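Local coordinates for protein phosphoribosyl-glycinamide (GAR) synthetase (PDB 7LVO) that joins 5-phosphoribosylamine to glycine with ATP in de novo purine biosynthesis, as the N-terminal GAR synthetase part of a bifunctional enzyme that also has AIR synthetase activity, at residues Leu43-Arg48 with Val67-Gly72. Sequence-based numbering, arbitrary orientation.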
loop_
_atom_site.group_PDB
_atom_site.type_symbol
_atom_site.label_atom_id
_atom_site.label_comp_id
_atom_site.label_asym_id
_atom_site.label_seq_id
_atom_site.Cartn_x
_atom_site.Cartn_y
_atom_site.Cartn_z
ATOM N N LEU A 43 3.068 12.063 -4.988
ATOM C CA LEU A 43 1.632 12.299 -4.952
ATOM C C LEU A 43 1.047 11.559 -3.748
ATOM O O LEU A 43 1.216 10.342 -3.618
ATOM C CB LEU A 43 0.961 11.834 -6.236
ATOM C CG LEU A 43 1.551 12.320 -7.562
ATOM C CD1 LEU A 43 0.659 11.855 -8.712
ATOM C CD2 LEU A 43 1.726 13.817 -7.598
ATOM N N GLY A 44 0.365 12.292 -2.875
ATOM C CA GLY A 44 -0.258 11.685 -1.711
ATOM C C GLY A 44 -0.045 12.489 -0.446
ATOM O O GLY A 44 0.645 13.513 -0.463
ATOM N N ALA A 45 -0.630 12.030 0.667
ATOM C CA ALA A 45 -0.523 12.758 1.926
ATOM C C ALA A 45 -0.588 11.824 3.127
ATOM O O ALA A 45 -0.976 12.251 4.220
ATOM C CB ALA A 45 -1.632 13.810 2.039
ATOM N N GLY A 46 -0.200 10.558 2.947
ATOM C CA GLY A 46 -0.218 9.584 4.011
ATOM C C GLY A 46 1.162 9.320 4.581
ATOM O O GLY A 46 2.155 9.911 4.181
ATOM N N GLY A 47 1.200 8.390 5.541
ATOM C CA GLY A 47 2.455 8.051 6.180
ATOM C C GLY A 47 3.418 7.353 5.249
ATOM O O GLY A 47 4.633 7.407 5.463
ATOM N N ARG A 48 2.892 6.675 4.229
ATOM C CA ARG A 48 3.741 6.119 3.183
ATOM C C ARG A 48 4.551 7.214 2.505
ATOM O O ARG A 48 5.737 7.027 2.215
ATOM C CB ARG A 48 2.887 5.373 2.166
ATOM C CG ARG A 48 3.668 4.821 0.976
ATOM C CD ARG A 48 2.905 5.032 -0.329
ATOM N NE ARG A 48 1.611 4.366 -0.349
ATOM C CZ ARG A 48 0.441 4.974 -0.201
ATOM N NH1 ARG A 48 0.356 6.279 -0.027
ATOM N NH2 ARG A 48 -0.674 4.249 -0.233
ATOM N N VAL A 67 6.058 16.972 -2.104
ATOM C CA VAL A 67 4.977 16.115 -1.631
ATOM C C VAL A 67 3.676 16.844 -1.917
ATOM O O VAL A 67 3.385 17.877 -1.300
ATOM C CB VAL A 67 5.116 15.782 -0.138
ATOM C CG1 VAL A 67 4.327 14.550 0.199
ATOM C CG2 VAL A 67 6.586 15.626 0.240
ATOM N N CYS A 68 2.890 16.305 -2.846
ATOM C CA CYS A 68 1.641 16.925 -3.270
ATOM C C CYS A 68 0.463 16.052 -2.867
ATOM O O CYS A 68 0.274 14.977 -3.449
ATOM C CB CYS A 68 1.647 17.141 -4.787
ATOM S SG CYS A 68 0.139 17.909 -5.424
ATOM N N PRO A 69 -0.363 16.458 -1.889
ATOM C CA PRO A 69 -0.261 17.696 -1.106
ATOM C C PRO A 69 0.647 17.572 0.116
ATOM O O PRO A 69 0.992 18.580 0.726
ATOM C CB PRO A 69 -1.715 17.954 -0.677
ATOM C CG PRO A 69 -2.300 16.573 -0.548
ATOM C CD PRO A 69 -1.588 15.697 -1.568
ATOM N N GLY A 70 1.034 16.342 0.464
ATOM C CA GLY A 70 1.796 16.150 1.677
ATOM C C GLY A 70 0.926 16.359 2.915
ATOM O O GLY A 70 -0.301 16.501 2.845
ATOM N N ASN A 71 1.592 16.367 4.062
ATOM C CA ASN A 71 0.894 16.477 5.342
ATOM C C ASN A 71 1.771 17.258 6.316
ATOM O O ASN A 71 2.815 17.796 5.943
ATOM C CB ASN A 71 0.528 15.083 5.876
ATOM C CG ASN A 71 1.740 14.194 6.076
ATOM O OD1 ASN A 71 2.829 14.662 6.396
ATOM N ND2 ASN A 71 1.547 12.892 5.892
ATOM N N GLY A 72 1.347 17.305 7.580
ATOM C CA GLY A 72 2.075 18.073 8.571
ATOM C C GLY A 72 3.459 17.533 8.853
ATOM O O GLY A 72 4.356 18.292 9.229
#
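ND2 of N71 reaches three backbone carbonyls, one firmly and two weakly. It gives a hydrogen bond to A45 O at 3.1 Å, with ND2 above the plane of that carbonyl. Weak bonds from ND2 to the carbonyls of H411 and A412 add to the hold. CG of N71 lies between its own backbone N and carbonyl carbon (chi1 59°), which brings the amide to A45. N71 is at the N-cap of helix 72-77, and its OD1 caps G73 N by a weak bond.

Two backbone bonds join the segments where the strands end. G44 N donates to C68 O at 2.7 Å in a bond that is almost straight (173° at the hydrogen). G70 N donates to G44 O at 3.0 Å. G44 thus bonds both sides of P69, its N to C68 O and its O to G70 N. The nitrogen of P69 itself has no hydrogen to give; P69 CD lies against G44 O at 3.3 Å. The peptide bond before P69 is cis, and the chain turns a corner at C68. G70 has positive phi, which favours glycine. At G44 a side chain would be jammed against the carbonyl O of L43.

Apolar contact is slight. A45 CB meets P69 CG at 3.8 Å and also lies against the carbonyl O of G70. L43 and C68 point to the same face of the sheet, where both touch I97 of helix 95-104.

Strands 38-44 and 62-67 are parallel neighbours at the middle of the four-stranded N-domain sheet, linked by helix 47-56 in a beta-alpha-beta crossover. The contact lies at their C-terminal ends, where each strand gives way to a helix. V67 packs on V81 and N83 of strand 81-83, while R48, at the start of helix 47-56, bonds to F336 and D338.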